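Local coordinates for protein 5-formaminoimidazole-4-carboxamide-1-(beta)-D-ribofuranosyl 5'-monophosphate synthetase (Methanocaldococcus jannaschii, PDB 2R7L) that catalyses the ATP- and formate-dependent formylation of AICAR to FAICAR, a step of de novo purine biosynthesis that here needs no folate, at residues K277-A282 and P288-P293; L119-E124 and E128-R133; S42-T47 and E80-L85. All blocks are in the same frame, centred on the assembly; numbering follows the deposited sequence.

In the fold
From the N terminus, contact 3 comes first. It brings helix 76-84 back onto strand 43-47 and closes a loop of 32 residues within the N-terminal parallel sheet domain. Contact 2 follows. It folds the segment 119-124 against the start of helix 125-135, with three residues between. Contact 1 closes last, with five residues between its segments, where the chain passes from helix 268-285 into strand 292-300. The three lie in series and neither nest nor cross. Contacts 1 and 2 touch: L278 CD1 packs 3.5 Å from L131 CG, which joins helix 268-285 to helix 125-135. Contact 3 stands apart, its centre about 28 Å from that of contact 1 and about 30 Å from that of contact 2.

Contact 1: residues K277-A282 and P288-P293; sequences KLVAKA and PGMIGP
M290 lies across the side of the helix that carries V279 and A282. Its CG is the atom that does most of the touching. M290 CG sits 3.9 Å from A282 CB and 4.0 Å from V279 CG2, so it packs against two residues three apart on the helix. The CG of M290 is anti to its own carbonyl carbon (chi1 -52°), and the chain then bends at chi2 and chi3. The bends carry the thioether along the helix to L278, where M290 SD is 4.3 Å from L278 CD2. V279 and M290 meet at a slant, through one methyl branch of the valine only.

The backbones come closest at A282, near the C-terminal end of the helix. G289 CA lies 3.3 Å from A282 O, a CA-H...O contact bent to 134° at the hydrogen. G289 has a positive phi (105°), and the peptide bond before P288 is cis; both shape the turn. One water bridges the segments. It donates to V279 O at 2.6 Å and accepts from M290 N at 2.7 Å. I118 and A313 also touch M290, and L278 and V279 rest on F294 of the following strand. This is a helix-to-strand turn in the ATP-grasp fold, where helix 268-285 packs on the antiparallel sheet that its chain enters at strand 292-300.

Contact 2: residues L119-E124 and E128-R133; sequences LRWESE and EGKLLR
W121 sets its indole beside the first turns of the helix and overlaps L131 and K130. L131 CB meets the ring at its edge, near the ring plane, 4.1 Å from W121 CE3. K130 CD approaches obliquely and is 4.2 Å from W121 CH2. The indole CG is anti to the carbonyl carbon (chi1 -75°), which swings the six-membered ring over toward the helix. L285, at the end of helix 268-285, and V286 just after it also touch W121. K130 NZ pairs with E134 further along its own helix.

The backbone makes the first turn of helix 125-135. E124 holds the N-cap position, and E128 N donates to E124 O at 3.0 Å, almost straight at 173°. W121 O also comes near E128 N, but its angle is poor. Helix 125-135 lies where the N-terminal domain and the ATP-grasp part of the chain overlap, and its L132 and E128 touch strand 306-312. E128 OE1 lies close to E310 OE2, a contact of like charges; E310 is predicted to bind magnesium. The E128 side chain is about 7 Å from the bound ATP.

The E128 chain is extended beyond CG and brings OE2 to the backbone of E122. E128 CB and CG pack by W121 O, at 3.6 and 3.7 Å. E128 OE2 lies 3.2 Å from E122 O, a contact of two acceptors. The carboxylate of E122 points elsewhere, to R314 and to the backbone N of A313. Within the loop, S123 OG donates to R120 O at 2.7 Å, and S123 N reaches the same oxygen from the same face of its plane.

Contact 3: residues S42-T47 and E80-L85; sequences STVCIT and EKLREL
V44 points from its strand toward the helix and meets L82 on the helix and L85 just after it. The domain has a Rossmann-like fold, with a parallel sheet in the order 63-66, 43-47, 20-24, 87-89. Strand 43-47 is an inner strand, and helix 76-84 packs over one side of it.

From CB the valine forks. CG1 is anti to the backbone N (chi1 -178°) and touches both leucines. V44 CG1 is 4.2 Å from L82 CD2 and 4.1 Å from L85 CD1. V44 CG2 is anti to the carbonyl carbon and takes the closer place, 3.9 Å from L85 CD1. A single leucine methyl thus faces both branches, and the two side chains cross at a slant. L85 lies just past the end of the helix, and its O accepts from T20 OG1. L82 also packs on A22 and I65 of the two neighbouring strands. S42 OG is hydrogen-bonded to S42 OG of a second subunit.

I46, two residues on, meets the other methyl of L82. Its outer chain is extended (chi2 179°), and this brings I46 CD1 to 4.2 Å from L82 CD1.

Contact 1: residues K277-A282 and P288-P293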
loop_
_atom_site.group_PDB
_atom_site.type_symbol
_atom_site.label_atom_id
_atom_site.label_comp_id
_atom_site.label_asym_id
_atom_site.label_seq_id
_atom_site.Cartn_x
_atom_site.Cartn_y
_atom_site.Cartn_z
ATOM N N LYS A 277 31.357 -16.334 3.795
ATOM C CA LYS A 277 32.335 -17.426 3.826
ATOM C C LYS A 277 31.743 -18.754 3.392
ATOM O O LYS A 277 32.342 -19.474 2.595
ATOM C CB LYS A 277 32.943 -17.575 5.222
ATOM C CG LYS A 277 33.877 -16.458 5.623
ATOM C CD LYS A 277 34.385 -16.698 7.034
ATOM C CE LYS A 277 35.416 -15.672 7.446
ATOM N NZ LYS A 277 35.877 -15.935 8.834
ATOM N N LEU A 278 30.571 -19.089 3.917
ATOM C CA LEU A 278 29.907 -20.330 3.525
ATOM C C LEU A 278 29.708 -20.386 2.018
ATOM O O LEU A 278 29.889 -21.433 1.391
ATOM C CB LEU A 278 28.556 -20.481 4.237
ATOM C CG LEU A 278 27.791 -21.759 3.882
ATOM C CD1 LEU A 278 28.555 -22.991 4.361
ATOM C CD2 LEU A 278 26.398 -21.755 4.467
ATOM N N VAL A 279 29.334 -19.248 1.444
ATOM C CA VAL A 279 29.056 -19.144 0.015
ATOM C C VAL A 279 30.326 -19.271 -0.831
ATOM O O VAL A 279 30.349 -20.007 -1.815
ATOM C CB VAL A 279 28.285 -17.831 -0.300
ATOM C CG1 VAL A 279 28.608 -17.304 -1.697
ATOM C CG2 VAL A 279 26.786 -18.055 -0.118
ATOM N N ALA A 280 31.378 -18.565 -0.428
ATOM C CA ALA A 280 32.651 -18.599 -1.138
ATOM C C ALA A 280 33.261 -20.000 -1.171
ATOM O O ALA A 280 33.827 -20.405 -2.183
ATOM C CB ALA A 280 33.630 -17.593 -0.532
ATOM N N LYS A 281 33.135 -20.748 -0.076
ATOM C CA LYS A 281 33.687 -22.099 -0.036
ATOM C C LYS A 281 32.827 -23.097 -0.798
ATOM O O LYS A 281 33.352 -23.987 -1.462
ATOM C CB LYS A 281 33.911 -22.582 1.404
ATOM C CG LYS A 281 34.617 -23.953 1.504
ATOM C CD LYS A 281 36.040 -23.936 0.914
ATOM C CE LYS A 281 36.933 -22.926 1.635
ATOM N NZ LYS A 281 38.264 -22.725 0.980
ATOM N N ALA A 282 31.509 -22.955 -0.704
ATOM C CA ALA A 282 30.595 -23.878 -1.382
ATOM C C ALA A 282 30.709 -23.756 -2.904
ATOM O O ALA A 282 30.401 -24.695 -3.638
ATOM C CB ALA A 282 29.165 -23.643 -0.935
ATOM N N PRO A 288 27.598 -24.796 -8.739
ATOM C CA PRO A 288 28.010 -23.404 -8.520
ATOM C C PRO A 288 27.930 -22.913 -7.075
ATOM O O PRO A 288 28.129 -21.724 -6.821
ATOM C CB PRO A 288 27.013 -22.621 -9.371
ATOM C CG PRO A 288 25.780 -23.449 -9.339
ATOM C CD PRO A 288 26.216 -24.885 -9.240
ATOM N N GLY A 289 27.645 -23.809 -6.137
ATOM C CA GLY A 289 27.598 -23.431 -4.729
ATOM C C GLY A 289 26.178 -23.322 -4.213
ATOM O O GLY A 289 25.298 -24.086 -4.619
ATOM N N MET A 290 25.958 -22.370 -3.312
ATOM C CA MET A 290 24.627 -22.123 -2.765
ATOM C C MET A 290 23.796 -21.357 -3.783
ATOM O O MET A 290 24.283 -20.419 -4.410
ATOM C CB MET A 290 24.725 -21.319 -1.465
ATOM C CG MET A 290 25.689 -21.914 -0.444
ATOM S SD MET A 290 24.963 -23.151 0.650
ATOM C CE MET A 290 23.539 -23.712 -0.277
ATOM N N ILE A 291 22.547 -21.768 -3.960
ATOM C CA ILE A 291 21.644 -21.047 -4.851
ATOM C C ILE A 291 20.340 -20.756 -4.123
ATOM O O ILE A 291 19.581 -21.667 -3.796
ATOM C CB ILE A 291 21.369 -21.831 -6.159
ATOM C CG1 ILE A 291 22.679 -22.129 -6.903
ATOM C CG2 ILE A 291 20.397 -21.073 -7.053
ATOM C CD1 ILE A 291 23.435 -20.902 -7.369
ATOM N N GLY A 292 20.090 -19.480 -3.853
ATOM C CA GLY A 292 18.867 -19.092 -3.181
ATOM C C GLY A 292 18.951 -19.195 -1.669
ATOM O O GLY A 292 19.939 -18.767 -1.062
ATOM N N PRO A 293 17.905 -19.758 -1.050
ATOM C CA PRO A 293 17.795 -19.813 0.400
ATOM C C PRO A 293 18.764 -20.791 1.064
ATOM O O PRO A 293 18.912 -21.937 0.615
ATOM C CB PRO A 293 16.354 -20.273 0.621
ATOM C CG PRO A 293 16.011 -21.044 -0.598
ATOM C CD PRO A 293 16.744 -20.372 -1.722
HETATM O O HOH W 1 28.077 -20.749 -2.879
#

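Contact 2: residues L119-E124 and E128-R133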
loop_
_atom_site.group_PDB
_atom_site.type_symbol
_atom_site.label_atom_id
_atom_site.label_comp_id
_atom_site.label_asym_id
_atom_site.label_seq_id
_atom_site.Cartn_x
_atom_site.Cartn_y
_atom_site.Cartn_z
ATOM N N LEU A 119 22.328 -30.543 -2.135
ATOM C CA LEU A 119 21.346 -31.045 -1.192
ATOM C C LEU A 119 21.907 -32.244 -0.429
ATOM O O LEU A 119 21.415 -32.602 0.643
ATOM C CB LEU A 119 20.047 -31.427 -1.911
ATOM C CG LEU A 119 19.275 -30.300 -2.620
ATOM C CD1 LEU A 119 17.980 -30.830 -3.214
ATOM C CD2 LEU A 119 18.994 -29.137 -1.681
ATOM N N ARG A 120 22.940 -32.857 -0.992
ATOM C CA ARG A 120 23.557 -34.024 -0.389
ATOM C C ARG A 120 24.515 -33.592 0.714
ATOM O O ARG A 120 24.711 -34.303 1.694
ATOM C CB ARG A 120 24.291 -34.845 -1.448
ATOM C CG ARG A 120 24.320 -36.319 -1.131
ATOM C CD ARG A 120 24.985 -37.114 -2.224
ATOM N NE ARG A 120 24.046 -37.790 -3.121
ATOM C CZ ARG A 120 23.066 -38.597 -2.727
ATOM N NH1 ARG A 120 22.289 -39.177 -3.630
ATOM N NH2 ARG A 120 22.848 -38.816 -1.438
ATOM N N TRP A 121 25.096 -32.411 0.555
ATOM C CA TRP A 121 25.987 -31.862 1.563
ATOM C C TRP A 121 25.256 -31.373 2.816
ATOM O O TRP A 121 25.890 -31.014 3.809
ATOM C CB TRP A 121 26.827 -30.742 0.960
ATOM C CG TRP A 121 27.912 -31.250 0.064
ATOM C CD1 TRP A 121 27.761 -31.994 -1.075
ATOM C CD2 TRP A 121 29.320 -31.060 0.236
ATOM N NE1 TRP A 121 28.991 -32.273 -1.621
ATOM C CE2 TRP A 121 29.964 -31.712 -0.835
ATOM C CE3 TRP A 121 30.100 -30.400 1.193
ATOM C CZ2 TRP A 121 31.350 -31.723 -0.976
ATOM C CZ3 TRP A 121 31.476 -30.408 1.052
ATOM C CH2 TRP A 121 32.087 -31.065 -0.024
ATOM N N GLU A 122 23.926 -31.365 2.772
ATOM C CA GLU A 122 23.133 -30.963 3.934
ATOM C C GLU A 122 22.596 -32.195 4.644
ATOM O O GLU A 122 22.135 -32.121 5.778
ATOM C CB GLU A 122 21.969 -30.045 3.530
ATOM C CG GLU A 122 20.814 -30.771 2.838
ATOM C CD GLU A 122 19.538 -29.942 2.741
ATOM O OE1 GLU A 122 18.532 -30.473 2.220
ATOM O OE2 GLU A 122 19.537 -28.770 3.182
ATOM N N SER A 123 22.658 -33.332 3.964
ATOM C CA SER A 123 22.116 -34.571 4.500
ATOM C C SER A 123 23.172 -35.338 5.281
ATOM O O SER A 123 22.852 -36.068 6.213
ATOM C CB SER A 123 21.589 -35.449 3.367
ATOM O OG SER A 123 22.643 -35.806 2.485
ATOM N N GLU A 124 24.432 -35.168 4.891
ATOM C CA GLU A 124 25.525 -35.924 5.481
ATOM C C GLU A 124 26.355 -35.067 6.421
ATOM O O GLU A 124 26.925 -34.051 6.019
ATOM C CB GLU A 124 26.402 -36.538 4.387
ATOM C CG GLU A 124 25.666 -37.560 3.529
ATOM C CD GLU A 124 26.410 -37.910 2.254
ATOM O OE1 GLU A 124 25.814 -38.582 1.381
ATOM O OE2 GLU A 124 27.588 -37.512 2.124
ATOM N N GLU A 128 28.725 -31.633 5.656
ATOM C CA GLU A 128 28.322 -30.396 6.312
ATOM C C GLU A 128 29.460 -29.828 7.160
ATOM O O GLU A 128 29.798 -28.639 7.056
ATOM C CB GLU A 128 27.098 -30.670 7.185
ATOM C CG GLU A 128 26.098 -29.546 7.221
ATOM C CD GLU A 128 24.916 -29.855 8.114
ATOM O OE1 GLU A 128 25.071 -29.782 9.352
ATOM O OE2 GLU A 128 23.831 -30.163 7.581
ATOM N N GLY A 129 30.057 -30.684 7.993
ATOM C CA GLY A 129 31.160 -30.269 8.856
ATOM C C GLY A 129 32.383 -29.879 8.054
ATOM O O GLY A 129 33.098 -28.938 8.403
ATOM N N LYS A 130 32.622 -30.610 6.970
ATOM C CA LYS A 130 33.702 -30.288 6.041
ATOM C C LYS A 130 33.496 -28.879 5.500
ATOM O O LYS A 130 34.398 -28.038 5.552
ATOM C CB LYS A 130 33.725 -31.305 4.896
ATOM C CG LYS A 130 34.802 -31.073 3.846
ATOM C CD LYS A 130 34.883 -32.265 2.894
ATOM C CE LYS A 130 35.839 -32.002 1.739
ATOM N NZ LYS A 130 37.181 -31.544 2.201
ATOM N N LEU A 131 32.293 -28.626 4.996
ATOM C CA LEU A 131 31.937 -27.316 4.454
ATOM C C LEU A 131 32.130 -26.189 5.474
ATOM O O LEU A 131 32.815 -25.197 5.201
ATOM C CB LEU A 131 30.493 -27.343 3.943
ATOM C CG LEU A 131 29.880 -26.072 3.344
ATOM C CD1 LEU A 131 30.820 -25.379 2.355
ATOM C CD2 LEU A 131 28.564 -26.427 2.681
ATOM N N LEU A 132 31.531 -26.351 6.650
ATOM C CA LEU A 132 31.564 -25.316 7.686
ATOM C C LEU A 132 32.956 -25.098 8.236
ATOM O O LEU A 132 33.359 -23.965 8.510
ATOM C CB LEU A 132 30.618 -25.685 8.830
ATOM C CG LEU A 132 29.136 -25.785 8.460
ATOM C CD1 LEU A 132 28.367 -26.537 9.536
ATOM C CD2 LEU A 132 28.532 -24.395 8.217
ATOM N N ARG A 133 33.685 -26.197 8.410
ATOM C CA ARG A 133 35.064 -26.145 8.876
ATOM C C ARG A 133 35.932 -25.439 7.849
ATOM O O ARG A 133 36.689 -24.527 8.183
ATOM C CB ARG A 133 35.589 -27.562 9.151
ATOM C CG ARG A 133 37.114 -27.681 9.213
ATOM C CD ARG A 133 37.566 -29.047 9.734
ATOM N NE ARG A 133 36.923 -30.169 9.049
ATOM C CZ ARG A 133 37.361 -30.705 7.912
ATOM N NH1 ARG A 133 38.447 -30.215 7.318
ATOM N NH2 ARG A 133 36.709 -31.727 7.366
#

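Contact 3: residues S42-T47 and E80-L85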
loop_
_atom_site.group_PDB
_atom_site.type_symbol
_atom_site.label_atom_id
_atom_site.label_comp_id
_atom_site.label_asym_id
_atom_site.label_seq_id
_atom_site.Cartn_x
_atom_site.Cartn_y
_atom_site.Cartn_z
ATOM N N SER A 42 1.306 -18.381 -11.511
ATOM C CA SER A 42 0.296 -19.346 -11.137
ATOM C C SER A 42 1.039 -20.482 -10.414
ATOM O O SER A 42 2.173 -20.801 -10.761
ATOM C CB SER A 42 -0.441 -19.866 -12.369
ATOM O OG SER A 42 -1.585 -20.610 -11.987
ATOM N N THR A 43 0.411 -21.070 -9.401
ATOM C CA THR A 43 1.104 -22.008 -8.520
ATOM C C THR A 43 0.498 -23.405 -8.519
ATOM O O THR A 43 -0.722 -23.564 -8.592
ATOM C CB THR A 43 1.072 -21.524 -7.069
ATOM O OG1 THR A 43 -0.289 -21.291 -6.689
ATOM C CG2 THR A 43 1.879 -20.247 -6.899
ATOM N N VAL A 44 1.364 -24.408 -8.391
ATOM C CA VAL A 44 0.937 -25.806 -8.290
ATOM C C VAL A 44 1.340 -26.400 -6.937
ATOM O O VAL A 44 2.493 -26.306 -6.522
ATOM C CB VAL A 44 1.557 -26.657 -9.420
ATOM C CG1 VAL A 44 1.067 -28.094 -9.334
ATOM C CG2 VAL A 44 1.230 -26.049 -10.785
ATOM N N CYS A 45 0.382 -27.010 -6.255
ATOM C CA CYS A 45 0.635 -27.615 -4.959
ATOM C C CYS A 45 0.338 -29.113 -4.964
ATOM O O CYS A 45 -0.806 -29.524 -5.142
ATOM C CB CYS A 45 -0.225 -26.934 -3.900
ATOM S SG CYS A 45 -0.040 -27.586 -2.239
ATOM N N ILE A 46 1.370 -29.929 -4.760
ATOM C CA ILE A 46 1.153 -31.360 -4.566
ATOM C C ILE A 46 0.587 -31.605 -3.171
ATOM O O ILE A 46 1.181 -31.199 -2.168
ATOM C CB ILE A 46 2.439 -32.165 -4.752
ATOM C CG1 ILE A 46 3.113 -31.784 -6.065
ATOM C CG2 ILE A 46 2.133 -33.655 -4.718
ATOM C CD1 ILE A 46 4.407 -32.517 -6.318
ATOM N N THR A 47 -0.569 -32.256 -3.109
ATOM C CA THR A 47 -1.250 -32.474 -1.843
ATOM C C THR A 47 -1.926 -33.856 -1.804
ATOM O O THR A 47 -1.715 -34.679 -2.692
ATOM C CB THR A 47 -2.267 -31.353 -1.580
ATOM O OG1 THR A 47 -2.818 -31.494 -0.268
ATOM C CG2 THR A 47 -3.394 -31.390 -2.616
ATOM N N GLU A 80 5.423 -35.948 -14.849
ATOM C CA GLU A 80 4.877 -35.567 -16.153
ATOM C C GLU A 80 3.890 -34.418 -16.061
ATOM O O GLU A 80 3.993 -33.448 -16.809
ATOM C CB GLU A 80 4.242 -36.764 -16.871
ATOM C CG GLU A 80 5.016 -37.205 -18.108
ATOM C CD GLU A 80 4.918 -36.205 -19.252
ATOM O OE1 GLU A 80 3.791 -35.771 -19.567
ATOM O OE2 GLU A 80 5.965 -35.857 -19.839
ATOM N N LYS A 81 2.930 -34.534 -15.150
ATOM C CA LYS A 81 2.000 -33.449 -14.890
ATOM C C LYS A 81 2.750 -32.149 -14.609
ATOM O O LYS A 81 2.385 -31.096 -15.124
ATOM C CB LYS A 81 1.096 -33.790 -13.712
ATOM C CG LYS A 81 0.344 -35.089 -13.867
ATOM C CD LYS A 81 -0.665 -35.253 -12.745
ATOM C CE LYS A 81 -1.421 -36.563 -12.858
ATOM N NZ LYS A 81 -2.388 -36.715 -11.741
ATOM N N LEU A 82 3.805 -32.232 -13.801
ATOM C CA LEU A 82 4.588 -31.052 -13.446
ATOM C C LEU A 82 5.284 -30.459 -14.659
ATOM O O LEU A 82 5.427 -29.240 -14.774
ATOM C CB LEU A 82 5.623 -31.379 -12.365
ATOM C CG LEU A 82 5.131 -31.643 -10.940
ATOM C CD1 LEU A 82 6.289 -32.101 -10.057
ATOM C CD2 LEU A 82 4.462 -30.407 -10.354
ATOM N N ARG A 83 5.723 -31.326 -15.563
ATOM C CA ARG A 83 6.392 -30.878 -16.777
ATOM C C ARG A 83 5.398 -30.276 -17.767
ATOM O O ARG A 83 5.735 -29.352 -18.500
ATOM C CB ARG A 83 7.167 -32.026 -17.429
ATOM C CG ARG A 83 8.587 -32.212 -16.903
ATOM C CD ARG A 83 9.332 -33.235 -17.747
ATOM N NE ARG A 83 8.584 -34.486 -17.824
ATOM C CZ ARG A 83 8.948 -35.618 -17.231
ATOM N NH1 ARG A 83 10.073 -35.670 -16.528
ATOM N NH2 ARG A 83 8.191 -36.701 -17.350
ATOM N N GLU A 84 4.177 -30.802 -17.774
ATOM C CA GLU A 84 3.137 -30.327 -18.682
ATOM C C GLU A 84 2.550 -29.007 -18.195
ATOM O O GLU A 84 1.879 -28.299 -18.947
ATOM C CB GLU A 84 2.020 -31.363 -18.813
ATOM C CG GLU A 84 2.379 -32.575 -19.661
ATOM C CD GLU A 84 1.289 -33.635 -19.653
ATOM O OE1 GLU A 84 0.236 -33.409 -19.013
ATOM O OE2 GLU A 84 1.482 -34.698 -20.285
ATOM N N LEU A 85 2.802 -28.691 -16.928
ATOM C CA LEU A 85 2.311 -27.466 -16.318
ATOM C C LEU A 85 3.383 -26.399 -16.349
ATOM O O LEU A 85 3.172 -25.284 -15.868
ATOM C CB LEU A 85 1.869 -27.726 -14.879
ATOM C CG LEU A 85 0.500 -28.390 -14.736
ATOM C CD1 LEU A 85 0.267 -28.808 -13.303
ATOM C CD2 LEU A 85 -0.603 -27.455 -15.207
#